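Local coordinates for 336aa long hypothetical dTDP-glucose 4,6-dehydratase (Pyrococcus horikoshii, PDB 2HUN), which binds NAD and is probably a dTDP-glucose 4,6-dehydratase, an extended short-chain dehydrogenase built on a Rossmann fold, at residues T179-P184 with E221-A226; W217-D222 with I304-D309; I15-I20 with P44-D49; E246-L251 with Y298-G303. All coordinates share one frame; numbering follows the deposited sequence.

Contact 1: T179-P184 with E221-A226. With NAD (nicotinamide-adenine-dinucleotide), chain C.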
# COMPACT_ATOMS: atom_id res chain seq x y z
N THR A 179 4.59 -9.05 15.25
CA THR A 179 5.22 -8.06 16.10
C THR A 179 6.72 -8.30 16.13
O THR A 179 7.27 -8.95 15.24
CB THR A 179 4.65 -8.15 17.53
OG1 THR A 179 4.93 -9.44 18.08
CG2 THR A 179 3.14 -7.95 17.51
N ASN A 180 7.39 -7.80 17.17
CA ASN A 180 8.83 -7.94 17.29
C ASN A 180 9.33 -9.36 17.56
O ASN A 180 8.92 -9.98 18.54
CB ASN A 180 9.34 -7.01 18.38
CG ASN A 180 8.90 -5.59 18.17
OD1 ASN A 180 9.37 -4.90 17.26
ND2 ASN A 180 7.96 -5.13 19.00
N ASN A 181 10.20 -9.86 16.69
CA ASN A 181 10.77 -11.20 16.87
C ASN A 181 12.07 -11.13 17.66
O ASN A 181 12.79 -10.13 17.61
CB ASN A 181 11.09 -11.85 15.52
CG ASN A 181 9.87 -12.43 14.82
OD1 ASN A 181 9.92 -13.55 14.30
ND2 ASN A 181 8.78 -11.68 14.80
N TYR A 182 12.36 -12.20 18.39
CA TYR A 182 13.59 -12.32 19.16
C TYR A 182 13.93 -13.81 19.24
O TYR A 182 13.04 -14.66 19.15
CB TYR A 182 13.42 -11.72 20.57
CG TYR A 182 12.52 -12.51 21.50
CD1 TYR A 182 11.14 -12.32 21.49
CD2 TYR A 182 13.06 -13.43 22.39
CE1 TYR A 182 10.31 -13.04 22.36
CE2 TYR A 182 12.24 -14.15 23.27
CZ TYR A 182 10.87 -13.95 23.25
OH TYR A 182 10.06 -14.65 24.11
N GLY A 183 15.21 -14.11 19.38
CA GLY A 183 15.64 -15.50 19.45
C GLY A 183 16.96 -15.68 18.74
O GLY A 183 17.65 -14.70 18.43
N PRO A 184 17.35 -16.93 18.43
CA PRO A 184 18.61 -17.24 17.75
C PRO A 184 18.81 -16.48 16.44
O PRO A 184 17.86 -16.21 15.71
CB PRO A 184 18.53 -18.74 17.52
CG PRO A 184 17.68 -19.21 18.69
CD PRO A 184 16.60 -18.17 18.74
N GLU A 221 10.68 -18.75 16.89
CA GLU A 221 10.16 -20.07 16.53
C GLU A 221 8.63 -20.07 16.48
O GLU A 221 8.02 -20.77 15.66
CB GLU A 221 10.65 -21.15 17.50
CG GLU A 221 10.42 -22.57 16.98
CD GLU A 221 10.69 -23.64 18.03
OE1 GLU A 221 11.78 -23.61 18.63
OE2 GLU A 221 9.81 -24.50 18.25
N ASP A 222 8.00 -19.29 17.37
CA ASP A 222 6.54 -19.20 17.39
C ASP A 222 6.04 -18.49 16.14
O ASP A 222 4.98 -18.81 15.62
CB ASP A 222 6.06 -18.45 18.64
CG ASP A 222 5.80 -19.37 19.81
OD1 ASP A 222 5.37 -20.52 19.58
OD2 ASP A 222 6.02 -18.94 20.96
N HIS A 223 6.80 -17.50 15.67
CA HIS A 223 6.43 -16.79 14.46
C HIS A 223 6.53 -17.83 13.34
O HIS A 223 5.62 -17.96 12.52
CB HIS A 223 7.41 -15.63 14.18
CG HIS A 223 7.13 -14.88 12.91
ND1 HIS A 223 8.10 -14.16 12.24
CD2 HIS A 223 5.98 -14.72 12.20
CE1 HIS A 223 7.57 -13.60 11.17
NE2 HIS A 223 6.28 -13.92 11.13
N VAL A 224 7.63 -18.57 13.34
CA VAL A 224 7.88 -19.62 12.34
C VAL A 224 6.74 -20.63 12.30
O VAL A 224 6.28 -21.01 11.22
CB VAL A 224 9.22 -20.35 12.64
CG1 VAL A 224 9.26 -21.68 11.92
CG2 VAL A 224 10.39 -19.48 12.17
N ARG A 225 6.28 -21.07 13.47
CA ARG A 225 5.19 -22.03 13.55
C ARG A 225 3.92 -21.45 12.95
O ARG A 225 3.16 -22.16 12.27
CB ARG A 225 4.96 -22.45 15.00
CG ARG A 225 6.04 -23.40 15.54
CD ARG A 225 5.95 -23.59 17.05
NE ARG A 225 7.03 -24.45 17.57
CZ ARG A 225 7.05 -25.77 17.46
NH1 ARG A 225 6.05 -26.42 16.86
NH2 ARG A 225 8.08 -26.46 17.94
N ALA A 226 3.69 -20.16 13.19
CA ALA A 226 2.53 -19.47 12.65
C ALA A 226 2.61 -19.43 11.12
O ALA A 226 1.63 -19.71 10.44
CB ALA A 226 2.44 -18.05 13.21
PA NAD C . 16.78 -9.27 8.08
O1A NAD C . 17.18 -7.88 7.81
O2A NAD C . 17.49 -10.04 9.14
O5B NAD C . 16.94 -10.09 6.71
C5B NAD C . 16.33 -9.69 5.47
C4B NAD C . 16.88 -10.69 4.45
O4B NAD C . 16.31 -10.45 3.15
C3B NAD C . 18.42 -10.54 4.29
O3B NAD C . 19.05 -11.83 4.30
C2B NAD C . 18.56 -9.75 2.98
O2B NAD C . 19.79 -9.93 2.26
C1B NAD C . 17.34 -10.22 2.19
N9A NAD C . 16.85 -9.24 1.19
C8A NAD C . 16.53 -7.95 1.37
N7A NAD C . 16.13 -7.43 0.21
C5A NAD C . 16.20 -8.37 -0.72
C6A NAD C . 15.93 -8.43 -2.11
N6A NAD C . 15.50 -7.39 -2.81
N1A NAD C . 16.14 -9.67 -2.76
C2A NAD C . 16.60 -10.78 -2.04
N3A NAD C . 16.86 -10.73 -0.73
C4A NAD C . 16.66 -9.55 -0.09
O3 NAD C . 15.28 -9.14 8.61
PN NAD C . 14.17 -10.12 9.16
O1N NAD C . 13.92 -9.56 10.52
O2N NAD C . 14.62 -11.53 9.15
O5D NAD C . 12.86 -9.79 8.29
C5D NAD C . 12.13 -10.77 7.53
C4D NAD C . 10.73 -10.21 7.20
O4D NAD C . 9.91 -10.15 8.38
C3D NAD C . 10.78 -8.80 6.60
O3D NAD C . 9.85 -8.74 5.49
C2D NAD C . 10.35 -7.88 7.77
O2D NAD C . 9.70 -6.71 7.27
C1D NAD C . 9.42 -8.81 8.55
N1N NAD C . 9.32 -8.52 10.00
C2N NAD C . 10.42 -8.70 10.90
C3N NAD C . 10.24 -8.41 12.26
C7N NAD C . 11.38 -8.59 13.29
O7N NAD C . 11.11 -8.50 14.50
N7N NAD C . 12.61 -8.87 12.87
C4N NAD C . 8.98 -7.95 12.73
C5N NAD C . 7.91 -7.77 11.83
C6N NAD C . 8.07 -8.05 10.46

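Contact 2: W217-D222 with I304-D309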
# COMPACT_ATOMS: atom_id res chain seq x y z
N TRP A 217 6.46 -8.87 22.17
CA TRP A 217 7.60 -9.70 21.85
C TRP A 217 7.16 -11.11 21.52
O TRP A 217 6.46 -11.76 22.30
CB TRP A 217 8.61 -9.69 23.00
CG TRP A 217 9.20 -8.32 23.20
CD1 TRP A 217 8.76 -7.36 24.06
CD2 TRP A 217 10.25 -7.73 22.43
NE1 TRP A 217 9.48 -6.20 23.88
CE2 TRP A 217 10.40 -6.40 22.88
CE3 TRP A 217 11.09 -8.19 21.40
CZ2 TRP A 217 11.35 -5.52 22.34
CZ3 TRP A 217 12.03 -7.31 20.86
CH2 TRP A 217 12.15 -5.99 21.34
N LEU A 218 7.57 -11.57 20.34
CA LEU A 218 7.21 -12.90 19.86
C LEU A 218 8.46 -13.75 19.60
O LEU A 218 9.30 -13.37 18.79
CB LEU A 218 6.40 -12.76 18.56
CG LEU A 218 5.97 -14.00 17.78
CD1 LEU A 218 4.92 -14.76 18.57
CD2 LEU A 218 5.41 -13.57 16.44
N TYR A 219 8.57 -14.89 20.28
CA TYR A 219 9.72 -15.77 20.07
C TYR A 219 9.72 -16.17 18.60
O TYR A 219 8.70 -16.61 18.07
CB TYR A 219 9.64 -17.01 20.96
CG TYR A 219 10.91 -17.85 20.91
CD1 TYR A 219 12.15 -17.30 21.21
CD2 TYR A 219 10.86 -19.19 20.52
CE1 TYR A 219 13.32 -18.05 21.12
CE2 TYR A 219 12.02 -19.96 20.42
CZ TYR A 219 13.25 -19.38 20.72
OH TYR A 219 14.41 -20.11 20.59
N VAL A 220 10.86 -16.03 17.93
CA VAL A 220 10.95 -16.34 16.51
C VAL A 220 10.40 -17.71 16.11
O VAL A 220 9.72 -17.83 15.09
CB VAL A 220 12.40 -16.18 15.98
CG1 VAL A 220 13.31 -17.26 16.57
CG2 VAL A 220 12.40 -16.23 14.46
N GLU A 221 10.68 -18.75 16.89
CA GLU A 221 10.16 -20.07 16.53
C GLU A 221 8.63 -20.07 16.48
O GLU A 221 8.02 -20.77 15.66
CB GLU A 221 10.65 -21.15 17.50
CG GLU A 221 10.42 -22.57 16.98
CD GLU A 221 10.69 -23.64 18.03
OE1 GLU A 221 11.78 -23.61 18.63
OE2 GLU A 221 9.81 -24.50 18.25
N ASP A 222 8.00 -19.29 17.37
CA ASP A 222 6.54 -19.20 17.39
C ASP A 222 6.04 -18.49 16.14
O ASP A 222 4.98 -18.81 15.62
CB ASP A 222 6.06 -18.45 18.64
CG ASP A 222 5.80 -19.37 19.81
OD1 ASP A 222 5.37 -20.52 19.58
OD2 ASP A 222 6.02 -18.94 20.96
N ILE A 304 12.92 -16.22 26.32
CA ILE A 304 14.09 -15.43 26.71
C ILE A 304 15.19 -16.36 27.22
O ILE A 304 16.37 -16.17 26.92
CB ILE A 304 13.73 -14.39 27.80
CG1 ILE A 304 12.96 -13.23 27.17
CG2 ILE A 304 14.98 -13.89 28.50
CD1 ILE A 304 13.77 -12.44 26.14
N LYS A 305 14.78 -17.37 27.98
CA LYS A 305 15.69 -18.36 28.53
C LYS A 305 16.38 -19.10 27.38
O LYS A 305 17.59 -19.31 27.41
CB LYS A 305 14.91 -19.36 29.40
CG LYS A 305 15.76 -20.40 30.11
CD LYS A 305 16.44 -19.84 31.34
CE LYS A 305 16.05 -20.61 32.61
NZ LYS A 305 14.61 -20.45 32.99
N LYS A 306 15.61 -19.49 26.37
CA LYS A 306 16.17 -20.20 25.23
C LYS A 306 17.09 -19.26 24.45
O LYS A 306 18.09 -19.70 23.88
CB LYS A 306 15.06 -20.71 24.30
CG LYS A 306 14.21 -21.82 24.91
CD LYS A 306 13.30 -22.47 23.87
CE LYS A 306 14.10 -23.01 22.70
NZ LYS A 306 13.59 -24.32 22.23
N THR A 307 16.74 -17.98 24.44
CA THR A 307 17.53 -16.99 23.73
C THR A 307 18.84 -16.72 24.48
O THR A 307 19.90 -16.54 23.87
CB THR A 307 16.73 -15.68 23.56
OG1 THR A 307 15.53 -15.96 22.82
CG2 THR A 307 17.55 -14.63 22.81
N ILE A 308 18.77 -16.71 25.81
CA ILE A 308 19.95 -16.50 26.64
C ILE A 308 20.93 -17.66 26.40
O ILE A 308 22.10 -17.44 26.10
CB ILE A 308 19.59 -16.45 28.15
CG1 ILE A 308 18.80 -15.17 28.44
CG2 ILE A 308 20.86 -16.53 29.00
CD1 ILE A 308 18.16 -15.13 29.82
N ASP A 309 20.43 -18.89 26.51
CA ASP A 309 21.26 -20.07 26.30
C ASP A 309 21.93 -20.06 24.93
O ASP A 309 23.12 -20.36 24.82
CB ASP A 309 20.42 -21.35 26.43
CG ASP A 309 19.85 -21.53 27.82
OD1 ASP A 309 20.09 -20.67 28.70
OD2 ASP A 309 19.15 -22.54 28.04

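Contact 3: I15-I20 with P44-D49. With NAD (nicotinamide-adenine-dinucleotide), chain C.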
# COMPACT_ATOMS: atom_id res chain seq x y z
N ILE A 15 14.81 -14.11 10.62
CA ILE A 15 13.64 -14.98 10.62
C ILE A 15 13.69 -16.03 9.52
O ILE A 15 13.28 -17.17 9.73
CB ILE A 15 12.34 -14.14 10.48
CG1 ILE A 15 12.27 -13.12 11.61
CG2 ILE A 15 11.12 -15.06 10.51
CD1 ILE A 15 11.11 -12.14 11.50
N GLY A 16 14.21 -15.65 8.35
CA GLY A 16 14.31 -16.59 7.25
C GLY A 16 15.13 -17.82 7.62
O GLY A 16 14.71 -18.95 7.36
N SER A 17 16.29 -17.61 8.23
CA SER A 17 17.15 -18.71 8.64
C SER A 17 16.46 -19.60 9.66
O SER A 17 16.51 -20.82 9.56
CB SER A 17 18.46 -18.19 9.24
OG SER A 17 19.28 -17.65 8.22
N ASN A 18 15.83 -18.98 10.65
CA ASN A 18 15.11 -19.76 11.65
C ASN A 18 14.02 -20.60 10.98
O ASN A 18 13.80 -21.76 11.34
CB ASN A 18 14.49 -18.82 12.69
CG ASN A 18 15.45 -18.49 13.82
OD1 ASN A 18 15.73 -19.32 14.67
ND2 ASN A 18 15.95 -17.26 13.83
N PHE A 19 13.33 -20.01 10.00
CA PHE A 19 12.26 -20.71 9.29
C PHE A 19 12.82 -21.93 8.55
O PHE A 19 12.32 -23.04 8.71
CB PHE A 19 11.59 -19.77 8.28
CG PHE A 19 10.44 -20.40 7.53
CD1 PHE A 19 9.22 -20.63 8.17
CD2 PHE A 19 10.59 -20.79 6.21
CE1 PHE A 19 8.16 -21.23 7.49
CE2 PHE A 19 9.54 -21.40 5.52
CZ PHE A 19 8.33 -21.62 6.16
N ILE A 20 13.86 -21.70 7.75
CA ILE A 20 14.48 -22.78 6.99
C ILE A 20 14.96 -23.94 7.86
O ILE A 20 14.69 -25.10 7.54
CB ILE A 20 15.66 -22.24 6.14
CG1 ILE A 20 15.11 -21.30 5.06
CG2 ILE A 20 16.44 -23.41 5.54
CD1 ILE A 20 16.17 -20.63 4.19
N PRO A 44 25.54 -15.49 6.06
CA PRO A 44 25.75 -16.86 5.58
C PRO A 44 26.00 -17.84 6.72
O PRO A 44 25.69 -19.03 6.60
CB PRO A 44 26.96 -16.72 4.67
CG PRO A 44 26.82 -15.34 4.13
CD PRO A 44 26.42 -14.55 5.35
N ALA A 45 26.55 -17.34 7.82
CA ALA A 45 26.85 -18.18 8.97
C ALA A 45 25.57 -18.76 9.58
O ALA A 45 25.61 -19.81 10.22
CB ALA A 45 27.62 -17.37 10.02
N ASN A 46 24.46 -18.08 9.37
CA ASN A 46 23.17 -18.53 9.88
C ASN A 46 22.82 -19.93 9.41
O ASN A 46 22.24 -20.71 10.16
CB ASN A 46 22.05 -17.59 9.42
CG ASN A 46 22.13 -16.22 10.03
OD1 ASN A 46 23.04 -15.92 10.80
ND2 ASN A 46 21.17 -15.37 9.70
N LEU A 47 23.19 -20.26 8.18
CA LEU A 47 22.87 -21.57 7.61
C LEU A 47 24.05 -22.39 7.11
O LEU A 47 23.86 -23.31 6.31
CB LEU A 47 21.88 -21.38 6.45
CG LEU A 47 20.53 -20.74 6.76
CD1 LEU A 47 19.77 -20.45 5.47
CD2 LEU A 47 19.73 -21.66 7.65
N LYS A 48 25.26 -22.09 7.57
CA LYS A 48 26.42 -22.82 7.08
C LYS A 48 26.38 -24.33 7.30
O LYS A 48 26.88 -25.08 6.48
CB LYS A 48 27.72 -22.24 7.65
CG LYS A 48 28.00 -22.54 9.11
CD LYS A 48 29.38 -21.99 9.47
CE LYS A 48 29.78 -22.30 10.90
NZ LYS A 48 31.10 -21.69 11.21
N ASP A 49 25.76 -24.78 8.39
CA ASP A 49 25.70 -26.21 8.64
C ASP A 49 24.65 -26.95 7.82
O ASP A 49 24.57 -28.18 7.86
CB ASP A 49 25.48 -26.49 10.13
CG ASP A 49 24.19 -25.89 10.65
OD1 ASP A 49 24.08 -24.65 10.65
OD2 ASP A 49 23.30 -26.66 11.05
PA NAD C . 16.78 -9.27 8.08
O1A NAD C . 17.18 -7.88 7.81
O2A NAD C . 17.49 -10.04 9.14
O5B NAD C . 16.94 -10.09 6.71
C5B NAD C . 16.33 -9.69 5.47
C4B NAD C . 16.88 -10.69 4.45
O4B NAD C . 16.31 -10.45 3.15
C3B NAD C . 18.42 -10.54 4.29
O3B NAD C . 19.05 -11.83 4.30
C2B NAD C . 18.56 -9.75 2.98
O2B NAD C . 19.79 -9.93 2.26
C1B NAD C . 17.34 -10.22 2.19
N9A NAD C . 16.85 -9.24 1.19
C8A NAD C . 16.53 -7.95 1.37
N7A NAD C . 16.13 -7.43 0.21
C5A NAD C . 16.20 -8.37 -0.72
C6A NAD C . 15.93 -8.43 -2.11
N6A NAD C . 15.50 -7.39 -2.81
N1A NAD C . 16.14 -9.67 -2.76
C2A NAD C . 16.60 -10.78 -2.04
N3A NAD C . 16.86 -10.73 -0.73
C4A NAD C . 16.66 -9.55 -0.09
O3 NAD C . 15.28 -9.14 8.61
PN NAD C . 14.17 -10.12 9.16
O1N NAD C . 13.92 -9.56 10.52
O2N NAD C . 14.62 -11.53 9.15
O5D NAD C . 12.86 -9.79 8.29
C5D NAD C . 12.13 -10.77 7.53
C4D NAD C . 10.73 -10.21 7.20
O4D NAD C . 9.91 -10.15 8.38
C3D NAD C . 10.78 -8.80 6.60
O3D NAD C . 9.85 -8.74 5.49
C2D NAD C . 10.35 -7.88 7.77
O2D NAD C . 9.70 -6.71 7.27
C1D NAD C . 9.42 -8.81 8.55
N1N NAD C . 9.32 -8.52 10.00
C2N NAD C . 10.42 -8.70 10.90
C3N NAD C . 10.24 -8.41 12.26
C7N NAD C . 11.38 -8.59 13.29
O7N NAD C . 11.11 -8.50 14.50
N7N NAD C . 12.61 -8.87 12.87
C4N NAD C . 8.98 -7.95 12.73
C5N NAD C . 7.91 -7.77 11.83
C6N NAD C . 8.07 -8.05 10.46

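Contact 4: E246-L251 with Y298-G303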
# COMPACT_ATOMS: atom_id res chain seq x y z
N GLU A 246 2.38 -10.30 24.58
CA GLU A 246 3.41 -10.10 25.61
C GLU A 246 3.96 -8.70 25.41
O GLU A 246 5.10 -8.53 24.96
CB GLU A 246 4.55 -11.11 25.45
CG GLU A 246 4.19 -12.60 25.60
CD GLU A 246 3.80 -12.97 27.02
OE1 GLU A 246 4.01 -12.15 27.93
OE2 GLU A 246 3.30 -14.10 27.23
N GLU A 247 3.15 -7.70 25.73
CA GLU A 247 3.57 -6.31 25.56
C GLU A 247 4.33 -5.85 26.78
O GLU A 247 3.82 -5.87 27.90
CB GLU A 247 2.35 -5.43 25.30
CG GLU A 247 1.61 -5.86 24.05
CD GLU A 247 0.39 -5.01 23.73
OE1 GLU A 247 0.01 -4.16 24.56
OE2 GLU A 247 -0.18 -5.21 22.65
N LYS A 248 5.58 -5.46 26.55
CA LYS A 248 6.45 -5.02 27.63
C LYS A 248 7.30 -3.83 27.23
O LYS A 248 7.51 -3.56 26.05
CB LYS A 248 7.36 -6.17 28.05
CG LYS A 248 6.62 -7.41 28.52
CD LYS A 248 7.57 -8.55 28.81
CE LYS A 248 6.82 -9.78 29.30
NZ LYS A 248 6.09 -9.51 30.57
N THR A 249 7.80 -3.12 28.24
CA THR A 249 8.66 -1.98 28.02
C THR A 249 10.09 -2.50 28.07
O THR A 249 10.32 -3.61 28.57
CB THR A 249 8.48 -0.93 29.12
OG1 THR A 249 8.83 -1.51 30.38
CG2 THR A 249 7.04 -0.48 29.16
N ASN A 250 11.04 -1.73 27.57
CA ASN A 250 12.42 -2.17 27.58
C ASN A 250 12.91 -2.49 28.99
O ASN A 250 13.64 -3.47 29.19
CB ASN A 250 13.32 -1.12 26.93
CG ASN A 250 13.02 -0.94 25.45
OD1 ASN A 250 12.31 -1.75 24.85
ND2 ASN A 250 13.57 0.11 24.86
N LEU A 251 12.52 -1.68 29.97
CA LEU A 251 12.94 -1.94 31.34
C LEU A 251 12.43 -3.31 31.78
O LEU A 251 13.16 -4.06 32.42
CB LEU A 251 12.42 -0.86 32.29
CG LEU A 251 12.73 -1.11 33.77
CD1 LEU A 251 14.23 -1.33 33.96
CD2 LEU A 251 12.25 0.07 34.61
N TYR A 298 5.69 -21.00 23.47
CA TYR A 298 6.58 -20.60 24.55
C TYR A 298 6.10 -19.32 25.23
O TYR A 298 5.54 -18.44 24.57
CB TYR A 298 7.99 -20.33 23.99
CG TYR A 298 8.55 -21.45 23.15
CD1 TYR A 298 9.02 -22.64 23.73
CD2 TYR A 298 8.62 -21.33 21.76
CE1 TYR A 298 9.53 -23.67 22.95
CE2 TYR A 298 9.13 -22.36 20.97
CZ TYR A 298 9.58 -23.52 21.57
OH TYR A 298 10.08 -24.54 20.78
N THR A 299 6.32 -19.22 26.54
CA THR A 299 5.95 -18.01 27.26
C THR A 299 7.14 -17.07 27.04
O THR A 299 8.15 -17.49 26.49
CB THR A 299 5.81 -18.26 28.78
OG1 THR A 299 7.04 -18.78 29.29
CG2 THR A 299 4.69 -19.27 29.04
N PHE A 300 7.01 -15.81 27.44
CA PHE A 300 8.11 -14.87 27.25
C PHE A 300 9.34 -15.38 28.00
O PHE A 300 10.46 -15.32 27.49
CB PHE A 300 7.72 -13.48 27.75
CG PHE A 300 8.76 -12.43 27.49
CD1 PHE A 300 9.11 -12.09 26.19
CD2 PHE A 300 9.41 -11.80 28.54
CE1 PHE A 300 10.09 -11.13 25.94
CE2 PHE A 300 10.39 -10.83 28.30
CZ PHE A 300 10.72 -10.50 27.00
N ASP A 301 9.13 -15.87 29.22
CA ASP A 301 10.21 -16.40 30.05
C ASP A 301 10.93 -17.57 29.39
O ASP A 301 12.16 -17.65 29.42
CB ASP A 301 9.66 -16.86 31.41
CG ASP A 301 9.65 -15.74 32.43
OD1 ASP A 301 9.13 -14.65 32.14
OD2 ASP A 301 10.16 -15.97 33.55
N GLU A 302 10.17 -18.48 28.81
CA GLU A 302 10.77 -19.64 28.15
C GLU A 302 11.54 -19.20 26.91
O GLU A 302 12.63 -19.70 26.64
CB GLU A 302 9.68 -20.65 27.77
CG GLU A 302 8.96 -21.27 28.96
CD GLU A 302 7.85 -22.22 28.55
OE1 GLU A 302 6.97 -21.80 27.78
OE2 GLU A 302 7.85 -23.39 28.99
N GLY A 303 10.98 -18.25 26.17
CA GLY A 303 11.64 -17.76 24.97
C GLY A 303 12.92 -17.00 25.24
O GLY A 303 13.88 -17.10 24.48
O HOH W 1 4.47 -15.39 29.09

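Contact 1: T179-P184 with E221-A226
His-223 and Asn-181 meet because of their first torsions: the imidazole leaves helix 220-233 with CG anti to the backbone N (chi1 178°), reaching out to strand 172-182, while the Asn-181 amide lies beside its own backbone N (chi1 -79°), with OD1 facing the ring. His-223 ND1 donates to Asn-181 OD1 over 2.8 Å. The bond is bent, 132° at the hydrogen, and the donor sits slightly tilted from the carbonyl plane. Amide and ring stand nearly at right angles, so the two flat groups do not stack, and the oxygen approaches the imidazole at its edge, somewhat out of the ring plane. The other end of the amide is tethered too: Asn-181 ND2 gives a weak bond of 3.2 Å to Thr-179 O. Asparagine suits a place that needs an acceptor and a donor on one short side chain. An alanine here would remove both, and is likely to leave His-223 ND1 without its acceptor and the ring freer to turn. The backbone of the same residue serves the cofactor, for Asn-181 N donates almost straight to the carboxamide oxygen O7N of NAD at 2.7 Å, and Thr-179 O lies 3.2 Å from C4N of the nicotinamide. The bond to OD1 is consistent with a proton on His-223 ND1. His-223 is thus probably a second-shell residue, holding the side chain of Asn-181, whose main-chain N binds the nicotinamide amide.

Contact 2: W217-D222 with I304-D309
This is a sparse, partly buried contact between the aromatic side chain of Tyr-219 and two residues of a helix, Lys-306 and Thr-307, made where strand 215-219 passes into helix 220-233 and faces helix 300-313. Tyr-219 carries it from the N-cap position. Its ring, with CG anti to the backbone N (chi1 -173°), extends to helix 300-313 and slides past Thr-307, whose OG1 lies 3.5 Å from Tyr-219 CE1 at the ring edge and near its plane. That hydroxyl is bonded to Gly-303 O, one turn back in its own helix, so a small polar residue can face the ring here with its oxygen already paired. The phenol end of Tyr-219 meets the bent aliphatic chain of Lys-306, with CE 3.6 Å from Tyr-219 OH. Lysine fits this rim: its CB and CE pack beside the phenol oxygen while its ammonium stays at the exposed rim, near Glu-221. Glu-221 OE1 is 4.1 Å from Lys-306 NZ, beyond a salt bridge but near enough for some electrostatic attraction; the firmer partners of the carboxylate, Tyr-298 and Arg-225, are on OE2. The ring of Tyr-298 also meets that of Tyr-219, nearly at right angles. The arrangement is a strand-to-helix turn packed against a C-terminal helix, as in extended short-chain dehydrogenases, the family to which this probable dehydratase belongs.

Contact 3: I15-I20 with P44-D49
Ser-17 and Asn-46 mark the closest backbone approach, their CA atoms 6.1 Å apart, where helix 14-26 passes a loop that coils briefly at residues 44-46. The helix is the first of the Rossmann fold and follows the glycine-rich turn; Gly-16 is the last glycine of what reads as the glycine-rich dinucleotide-binding motif. A small serine suits so near an approach: Ser-17 OG lies 3.0 Å from Asn-46 CB, and the hydroxyl's one proton has two carbonyl oxygens within hydrogen-bonding reach, Gly-11 O and Gly-13 O, which ties the helix back to that turn. The amide of Asn-46 lies beside its own backbone N (chi1 -68°), which carries it across to Ser-17, while its OD1 is held by Trp-317 NE1. Leu-47 fills the next place. Its CG sits 3.6 Å from Ser-17 OG, its CD2 rests 3.8 Å from Ser-17 O, and its CD1 meets Ile-20 CD1 at 3.8 Å, the two side chains crossing at about a right angle. A serine in its place would probably leave Ile-20 CD1 without its methyl partner and a gap beside Ser-17. Strand 31-36 adds Asn-34, which touches both Ile-20 and Leu-47. At its start the helix binds cofactor, as expected of a dinucleotide-binding turn: Ile-15 N donates to phosphate oxygen O2N of NAD at 3.0 Å and 162°, with Ile-15 CD1 3.6 Å from C2N of the nicotinamide.

Contact 4: E246-L251 with Y298-G303
Lys-248 lays its aliphatic chain over one face of the Phe-300 ring. CD stands 4.0 Å from the ring centroid and 25° off its normal, a CH-pi contact offset toward the rim, and CE comes closer still to one ring atom, 3.4 Å from Phe-300 CD2. The chain is extended as far as CE and then bends at chi4 (-61°), which lets the methylenes lie along the ring while the ammonium turns aside. A lysine suits such a border, apolar along its length and charged at its end. Phe-300, with CG anti to the backbone N, directs its ring to strand 247-248. Glu-246 approaches from the backbone side of the phenylalanine, its OE1 3.9 Å from Phe-300 CB. Glu-246 OE2 accepts from a water 2.5 Å away, and the same water accepts from Phe-300 N at 3.1 Å, so a carboxylate is linked through water to the first turn of a helix, where its charge would probably be favoured by the helix dipole. That helix starts with a capping box: Glu-302 N donates to Thr-299 OG1 over 3.2 Å, and Thr-299 N to Glu-302 OE1 over 2.9 Å. Among its neighbours, Phe-300 also meets Tyr-182 of strand 172-182 and touches Val-253 and Ile-256 of helix 250-260, so the Phe-300 side chain packs both on that helix and on the sheet.

From the N terminus, contact 3 comes first, closing the short loop between helix 14-26 and the segment after strand 31-36 within the nucleotide-binding half. Contact 1 then opens on strand 172-182 and closes on helix 220-233. Contact 2 starts at 217-222, sharing Glu-221 and Asp-222 with contact 1, and closes much later at 304-309; contact 4 nests inside that loop, from 246-251 to 298-303. Contacts 1 and 3 both touch NAD and meet where Asn-18 bonds Pro-184 O. Contacts 2 and 4 both use helix 300-313, tying it to strands 215-219 and 247-248 of the main sheet, and meet again at Tyr-298.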